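Local coordinates for protein flavodoxin (Fusobacterium nucleatum, PDB 6OHK) that binds flavin mononucleotide and carries electrons, probably serving as a low-potential donor to a number of redox enzymes, at residues A12-T17 with P57-G62; E98-G103 with A144-N149. The protein carries 1 engineered substitution. All coordinates share one frame; numbering follows the deposited sequence. Where two conformers were deposited one is given.

Contact 1: A12-T17 with P57-G62; sequences ATLTGT and PTYQVG. Engineered in segment 12-17: G16 (natural residue Lys). With FMN (flavin mononucleotide), chain B.
L14 and Y59 meet where the phosphate-binding loop of the flavodoxin fold, running from strand 7-11 into helix 17-28, passes the end of strand 51-59. Their side chains cross obliquely: L14 CD2 packs 3.8 Å from Y59 CZ, while L14 CB lies 3.5 Å from Y59 OH. With CG anti to the backbone N (chi1 -179°), L14 carries its branched end against the phenol. Tyrosine suits this place because one residue supplies both an apolar ring and a polar tip: its OH donates to FMN O2P, which lies at the ring edge and in plane, at 2.6 Å. The ribityl O2' sits over one face of that ring, and Y59 CE1 comes 3.6 Å from FMN C8. L14 N and T15 N also donate to O2P, giving it three donors.

Threonines supply most of the other bonds to the phosphate, while the T58 backbone binds FMN O2' and G62 N binds O4. T13 OG1, turned anti to its own backbone N (chi1 -172°), donates to O1P and accepts from the N of engineered G16, an ST motif; O3P is held by T15 OG1, T17 OG1 and T17 N. P57, whose nitrogen has no hydrogen to satisfy, sets its ring against the loop, with CD 3.2 Å from A12 O. Finally, a single water ties T15 to Y59, donating to both T15 OG1 and Y59 OH at 2.7 Å each.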
loop_
_atom_site.group_PDB
_atom_site.type_symbol
_atom_site.label_atom_id
_atom_site.label_comp_id
_atom_site.label_asym_id
_atom_site.label_seq_id
_atom_site.Cartn_x
_atom_site.Cartn_y
_atom_site.Cartn_z
ATOM N N ALA A 12 4.875 -7.698 -0.734
ATOM C CA ALA A 12 6.117 -8.392 -0.461
ATOM C C ALA A 12 6.215 -8.574 1.035
ATOM O O ALA A 12 5.600 -7.842 1.797
ATOM C CB ALA A 12 7.312 -7.588 -0.965
ATOM N N THR A 13 7.045 -9.524 1.456
ATOM C CA THR A 13 7.254 -9.769 2.890
ATOM C C THR A 13 8.633 -10.348 3.118
ATOM O O THR A 13 9.113 -11.125 2.293
ATOM C CB THR A 13 6.184 -10.713 3.457
ATOM O OG1 THR A 13 6.297 -10.790 4.880
ATOM C CG2 THR A 13 6.311 -12.115 2.900
ATOM N N LEU A 14 9.287 -9.953 4.218
ATOM C CA LEU A 14 10.493 -10.661 4.654
ATOM C C LEU A 14 10.170 -11.691 5.723
ATOM O O LEU A 14 10.498 -12.875 5.560
ATOM C CB LEU A 14 11.542 -9.684 5.163
ATOM C CG LEU A 14 12.849 -10.338 5.625
ATOM C CD1 LEU A 14 13.601 -11.003 4.480
ATOM C CD2 LEU A 14 13.716 -9.310 6.350
ATOM N N THR A 15 9.542 -11.271 6.815
ATOM C CA THR A 15 9.295 -12.165 7.933
ATOM C C THR A 15 7.849 -12.562 8.140
ATOM O O THR A 15 7.547 -13.229 9.150
ATOM C CB THR A 15 9.930 -11.622 9.215
ATOM O OG1 THR A 15 9.578 -10.253 9.446
ATOM C CG2 THR A 15 11.444 -11.718 9.165
ATOM N N GLY A 16 6.950 -12.237 7.220
ATOM C CA GLY A 16 5.607 -12.764 7.232
ATOM C C GLY A 16 4.543 -11.855 7.763
ATOM O O GLY A 16 3.358 -12.157 7.581
ATOM N N THR A 17 4.884 -10.738 8.379
ATOM C CA THR A 17 3.846 -9.901 8.972
ATOM C C THR A 17 2.896 -9.400 7.900
ATOM O O THR A 17 1.671 -9.366 8.089
ATOM C CB THR A 17 4.477 -8.698 9.681
ATOM O OG1 THR A 17 5.541 -9.120 10.536
ATOM C CG2 THR A 17 3.443 -7.967 10.508
ATOM N N PRO A 57 6.196 -3.771 3.587
ATOM C CA PRO A 57 6.925 -3.360 4.787
ATOM C C PRO A 57 8.077 -2.449 4.412
ATOM O O PRO A 57 8.434 -2.275 3.258
ATOM C CB PRO A 57 7.414 -4.690 5.346
ATOM C CG PRO A 57 7.693 -5.516 4.096
ATOM C CD PRO A 57 6.583 -5.125 3.135
ATOM N N THR A 58 8.696 -1.860 5.417
ATOM C CA THR A 58 9.792 -0.914 5.229
ATOM C C THR A 58 11.066 -1.516 5.800
ATOM O O THR A 58 11.064 -2.084 6.898
ATOM C CB THR A 58 9.489 0.353 5.994
ATOM O OG1 THR A 58 8.115 0.701 5.819
ATOM C CG2 THR A 58 10.438 1.478 5.661
ATOM N N TYR A 59 12.151 -1.338 5.057
ATOM C CA TYR A 59 13.468 -1.803 5.463
ATOM C C TYR A 59 14.481 -0.769 4.999
ATOM O O TYR A 59 14.174 0.149 4.239
ATOM C CB TYR A 59 13.779 -3.177 4.848
ATOM C CG TYR A 59 13.003 -4.292 5.514
ATOM C CD1 TYR A 59 13.381 -4.749 6.760
ATOM C CD2 TYR A 59 11.837 -4.816 4.956
ATOM C CE1 TYR A 59 12.663 -5.711 7.401
ATOM C CE2 TYR A 59 11.131 -5.791 5.595
ATOM C CZ TYR A 59 11.545 -6.243 6.811
ATOM O OH TYR A 59 10.893 -7.203 7.547
ATOM N N GLN A 60 15.734 -0.902 5.469
ATOM C CA GLN A 60 16.853 -0.114 4.902
ATOM C C GLN A 60 16.588 1.396 4.938
ATOM O O GLN A 60 16.774 2.114 3.951
ATOM C CB GLN A 60 17.153 -0.558 3.471
ATOM C CG GLN A 60 17.629 -1.970 3.331
ATOM C CD GLN A 60 19.074 -2.141 3.770
ATOM O OE1 GLN A 60 19.922 -1.287 3.507
ATOM N NE2 GLN A 60 19.359 -3.248 4.451
ATOM N N VAL A 61 16.128 1.885 6.076
ATOM C CA VAL A 61 15.955 3.324 6.294
ATOM C C VAL A 61 14.967 3.893 5.292
ATOM O O VAL A 61 15.267 4.824 4.529
ATOM C CB VAL A 61 17.290 4.100 6.269
ATOM C CG1 VAL A 61 17.116 5.420 6.998
ATOM C CG2 VAL A 61 18.405 3.284 6.900
ATOM N N GLY A 62 13.758 3.367 5.321
ATOM C CA GLY A 62 12.673 3.935 4.570
ATOM C C GLY A 62 12.480 3.390 3.169
ATOM O O GLY A 62 11.665 3.937 2.420
HETATM N N1 FMN B . 9.958 0.035 9.794
HETATM C C2 FMN B . 9.803 1.366 9.375
HETATM O O2 FMN B . 8.781 1.948 9.533
HETATM N N3 FMN B . 10.940 2.013 8.777
HETATM C C4 FMN B . 12.166 1.438 8.583
HETATM O O4 FMN B . 13.041 2.093 8.056
HETATM C C4A FMN B . 12.303 0.097 9.035
HETATM N N5 FMN B . 13.532 -0.540 8.877
HETATM C C5A FMN B . 13.618 -1.856 9.411
HETATM C C6 FMN B . 14.873 -2.493 9.397
HETATM C C7 FMN B . 14.998 -3.777 9.888
HETATM C C7M FMN B . 16.403 -4.383 9.736
HETATM C C8 FMN B . 13.918 -4.405 10.491
HETATM C C8M FMN B . 14.093 -5.826 10.981
HETATM C C9 FMN B . 12.677 -3.773 10.512
HETATM C C9A FMN B . 12.542 -2.505 10.005
HETATM N N10 FMN B . 11.240 -1.860 10.037
HETATM C C10 FMN B . 11.178 -0.554 9.601
HETATM C "C1'" FMN B . 10.082 -2.532 10.624
HETATM C "C2'" FMN B . 9.460 -3.559 9.631
HETATM O "O2'" FMN B . 9.040 -2.952 8.422
HETATM C "C3'" FMN B . 8.218 -4.189 10.289
HETATM O "O3'" FMN B . 8.675 -4.988 11.362
HETATM C "C4'" FMN B . 7.304 -5.005 9.379
HETATM O "O4'" FMN B . 6.148 -5.372 10.125
HETATM C "C5'" FMN B . 7.972 -6.258 8.825
HETATM O "O5'" FMN B . 7.097 -6.821 7.862
HETATM P P FMN B . 7.384 -8.287 7.266
HETATM O O1P FMN B . 6.226 -8.505 6.317
HETATM O O2P FMN B . 8.707 -8.330 6.581
HETATM O O3P FMN B . 7.352 -9.265 8.447
HETATM O O HOH W 1 11.483 -8.366 9.950
#

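Contact 2: E98-G103 with A144-N149; sequences ESFCGG and ALDEEN. With FMN (flavin mononucleotide), chain B.
F100 and C101 pack against A144, D146 and the backbone of L145 in a buried contact, mostly apolar, that also takes in L145 O. The methyl of A144 fills the angle between the two neighbours, its CB lying 3.8 Å from F100 CE2 and 4.0 Å from C101 SG. F100 reaches the strand because its CG stands anti to the backbone N (chi1 174°), directing the ring toward the strand and bringing CE1 to 4.0 Å from D146 CB. The sulfur of C101 lies over one face of this ring, displaced toward the rim, and also approaches L145 O. Alanine, with only a methyl group, lets the broad phenyl ring come close to the strand.

Hydrogen bonds within each segment fix its shape. G102 N donates to S99 O, closing a type II beta turn in which C101 occupies the third position with a positive phi. In the other segment D146 acts as a bracket: its OD1 receives N149 N from above the carboxylate plane (2.9 Å), an Asx motif, while OD2 is met on its syn side by N149 ND2, 16° out of the carboxylate plane. Q93 NE2 also donates to OD2, so three N-H donors hold the carboxylate, which probably remains charged. N149 ND2 has a second partner in N92 OD1.

Bonds to the cofactor come from both segments. FMN N3 donates to S99 O (2.9 Å) and C101 N donates to FMN O2 (3.0 Å), so backbone groups read the pyrimidine edge; on the ribityl chain, FMN O3' donates to E148 OE2 (2.7 Å). A loop after strand 84-90 that offers its peptide groups to the pyrimidine end of the isoalloxazine is a hallmark of the flavodoxin FMN site.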
loop_
_atom_site.group_PDB
_atom_site.type_symbol
_atom_site.label_atom_id
_atom_site.label_comp_id
_atom_site.label_asym_id
_atom_site.label_seq_id
_atom_site.Cartn_x
_atom_site.Cartn_y
_atom_site.Cartn_z
ATOM N N GLU A 98 12.250 8.577 11.749
ATOM C CA GLU A 98 12.384 9.381 10.541
ATOM C C GLU A 98 12.078 8.593 9.280
ATOM O O GLU A 98 12.231 9.143 8.186
ATOM C CB GLU A 98 13.774 10.014 10.390
ATOM C CG GLU A 98 14.145 10.878 11.564
ATOM C CD GLU A 98 15.383 11.720 11.300
ATOM O OE1 GLU A 98 16.262 11.776 12.188
ATOM O OE2 GLU A 98 15.473 12.321 10.207
ATOM N N SER A 99 11.605 7.349 9.387
ATOM C CA SER A 99 11.394 6.546 8.173
ATOM C C SER A 99 10.206 5.609 8.310
ATOM O O SER A 99 10.156 4.582 7.625
ATOM C CB SER A 99 12.649 5.792 7.771
ATOM O OG SER A 99 13.076 4.867 8.748
ATOM N N PHE A 100 9.256 5.933 9.154
ATOM C CA PHE A 100 8.122 5.044 9.371
ATOM C C PHE A 100 7.312 4.874 8.099
ATOM O O PHE A 100 6.802 5.846 7.527
ATOM C CB PHE A 100 7.237 5.622 10.468
ATOM C CG PHE A 100 5.946 4.880 10.690
ATOM C CD1 PHE A 100 5.936 3.538 11.031
ATOM C CD2 PHE A 100 4.737 5.530 10.613
ATOM C CE1 PHE A 100 4.760 2.863 11.257
ATOM C CE2 PHE A 100 3.565 4.859 10.825
ATOM C CZ PHE A 100 3.578 3.538 11.152
ATOM N N CYS A 101 7.146 3.622 7.685
ATOM C CA CYS A 101 6.414 3.298 6.464
ATOM C C CYS A 101 6.946 4.040 5.250
ATOM O O CYS A 101 6.213 4.298 4.292
ATOM C CB CYS A 101 4.893 3.493 6.607
ATOM S SG CYS A 101 4.106 2.266 7.631
ATOM N N GLY A 102 8.235 4.350 5.241
ATOM C CA GLY A 102 8.804 5.114 4.146
ATOM C C GLY A 102 8.730 4.441 2.803
ATOM O O GLY A 102 8.800 5.119 1.769
ATOM N N GLY A 103 8.607 3.121 2.771
ATOM C CA GLY A 103 8.667 2.415 1.505
ATOM C C GLY A 103 7.566 2.806 0.547
ATOM O O GLY A 103 7.746 2.736 -0.668
ATOM N N ALA A 144 -0.997 3.363 7.019
ATOM C CA ALA A 144 0.251 3.143 7.751
ATOM C C ALA A 144 -0.025 2.212 8.919
ATOM O O ALA A 144 -0.773 2.569 9.844
ATOM C CB ALA A 144 0.813 4.487 8.213
ATOM N N LEU A 145 0.525 1.020 8.878
ATOM C CA LEU A 145 0.255 0.021 9.895
ATOM C C LEU A 145 1.502 -0.216 10.729
ATOM O O LEU A 145 2.629 -0.148 10.229
ATOM C CB LEU A 145 -0.225 -1.284 9.280
ATOM C CG LEU A 145 -1.502 -1.135 8.450
ATOM C CD1 LEU A 145 -1.827 -2.431 7.756
ATOM C CD2 LEU A 145 -2.670 -0.679 9.298
ATOM N N ASP A 146 1.294 -0.503 12.017
ATOM C CA ASP A 146 2.412 -0.794 12.920
ATOM C C ASP A 146 1.973 -1.982 13.760
ATOM O O ASP A 146 1.265 -1.836 14.748
ATOM C CB ASP A 146 2.750 0.418 13.777
ATOM C CG ASP A 146 3.952 0.197 14.672
ATOM O OD1 ASP A 146 4.291 -0.968 14.955
ATOM O OD2 ASP A 146 4.549 1.230 15.096
ATOM N N GLU A 147 2.360 -3.169 13.328
ATOM C CA GLU A 147 1.996 -4.394 14.027
ATOM C C GLU A 147 2.840 -4.623 15.260
ATOM O O GLU A 147 2.451 -5.417 16.127
ATOM C CB GLU A 147 2.118 -5.590 13.062
ATOM C CG GLU A 147 0.967 -5.716 12.114
ATOM C CD GLU A 147 -0.245 -6.278 12.844
ATOM O OE1 GLU A 147 -0.139 -7.354 13.495
ATOM O OE2 GLU A 147 -1.294 -5.634 12.864
ATOM N N GLU A 148 3.998 -3.985 15.356
ATOM C CA GLU A 148 4.839 -4.157 16.532
ATOM C C GLU A 148 4.273 -3.395 17.718
ATOM O O GLU A 148 4.307 -3.896 18.856
ATOM C CB GLU A 148 6.260 -3.711 16.211
ATOM C CG GLU A 148 6.928 -4.613 15.128
ATOM C CD GLU A 148 8.382 -4.272 14.925
ATOM O OE1 GLU A 148 9.135 -4.334 15.914
ATOM O OE2 GLU A 148 8.774 -3.913 13.800
ATOM N N ASN A 149 3.797 -2.185 17.500
ATOM C CA ASN A 149 3.381 -1.309 18.581
ATOM C C ASN A 149 1.894 -1.067 18.628
ATOM O O ASN A 149 1.363 -0.746 19.701
ATOM C CB ASN A 149 4.068 0.055 18.464
ATOM C CG ASN A 149 5.545 -0.079 18.436
ATOM O OD1 ASN A 149 6.150 -0.567 19.420
ATOM N ND2 ASN A 149 6.170 0.340 17.343
HETATM N N1 FMN B . 9.958 0.035 9.794
HETATM C C2 FMN B . 9.803 1.366 9.375
HETATM O O2 FMN B . 8.781 1.948 9.533
HETATM N N3 FMN B . 10.940 2.013 8.777
HETATM C C4 FMN B . 12.166 1.438 8.583
HETATM O O4 FMN B . 13.041 2.093 8.056
HETATM C C4A FMN B . 12.303 0.097 9.035
HETATM N N5 FMN B . 13.532 -0.540 8.877
HETATM C C5A FMN B . 13.618 -1.856 9.411
HETATM C C6 FMN B . 14.873 -2.493 9.397
HETATM C C7 FMN B . 14.998 -3.777 9.888
HETATM C C7M FMN B . 16.403 -4.383 9.736
HETATM C C8 FMN B . 13.918 -4.405 10.491
HETATM C C8M FMN B . 14.093 -5.826 10.981
HETATM C C9 FMN B . 12.677 -3.773 10.512
HETATM C C9A FMN B . 12.542 -2.505 10.005
HETATM N N10 FMN B . 11.240 -1.860 10.037
HETATM C C10 FMN B . 11.178 -0.554 9.601
HETATM C "C1'" FMN B . 10.082 -2.532 10.624
HETATM C "C2'" FMN B . 9.460 -3.559 9.631
HETATM O "O2'" FMN B . 9.040 -2.952 8.422
HETATM C "C3'" FMN B . 8.218 -4.189 10.289
HETATM O "O3'" FMN B . 8.675 -4.988 11.362
HETATM C "C4'" FMN B . 7.304 -5.005 9.379
HETATM O "O4'" FMN B . 6.148 -5.372 10.125
HETATM C "C5'" FMN B . 7.972 -6.258 8.825
HETATM O "O5'" FMN B . 7.097 -6.821 7.862
HETATM P P FMN B . 7.384 -8.287 7.266
HETATM O O1P FMN B . 6.226 -8.505 6.317
HETATM O O2P FMN B . 8.707 -8.330 6.581
HETATM O O3P FMN B . 7.352 -9.265 8.447
#

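Overall arrangement
From the N terminus, strand 7-11 leads into the loop of contact 1, and the chain returns along strand 51-59 to close it; these two strands are parallel neighbours in the central sheet. Only afterwards does contact 2 open, in the loop following strand 84-90; the chain then passes through helix 103-113, and contact 2 closes when strand 139-145 returns beside 84-90. The two closures therefore follow in series, neither nesting nor crossing. They touch in space, T58 packing on C101 and G102. Together they border one FMN: 12-17 holds the phosphate, 57-62 runs along the ribityl chain and the flavin to O4, 98-103 holds the pyrimidine end, and E148 in 144-149 reaches the ribityl chain.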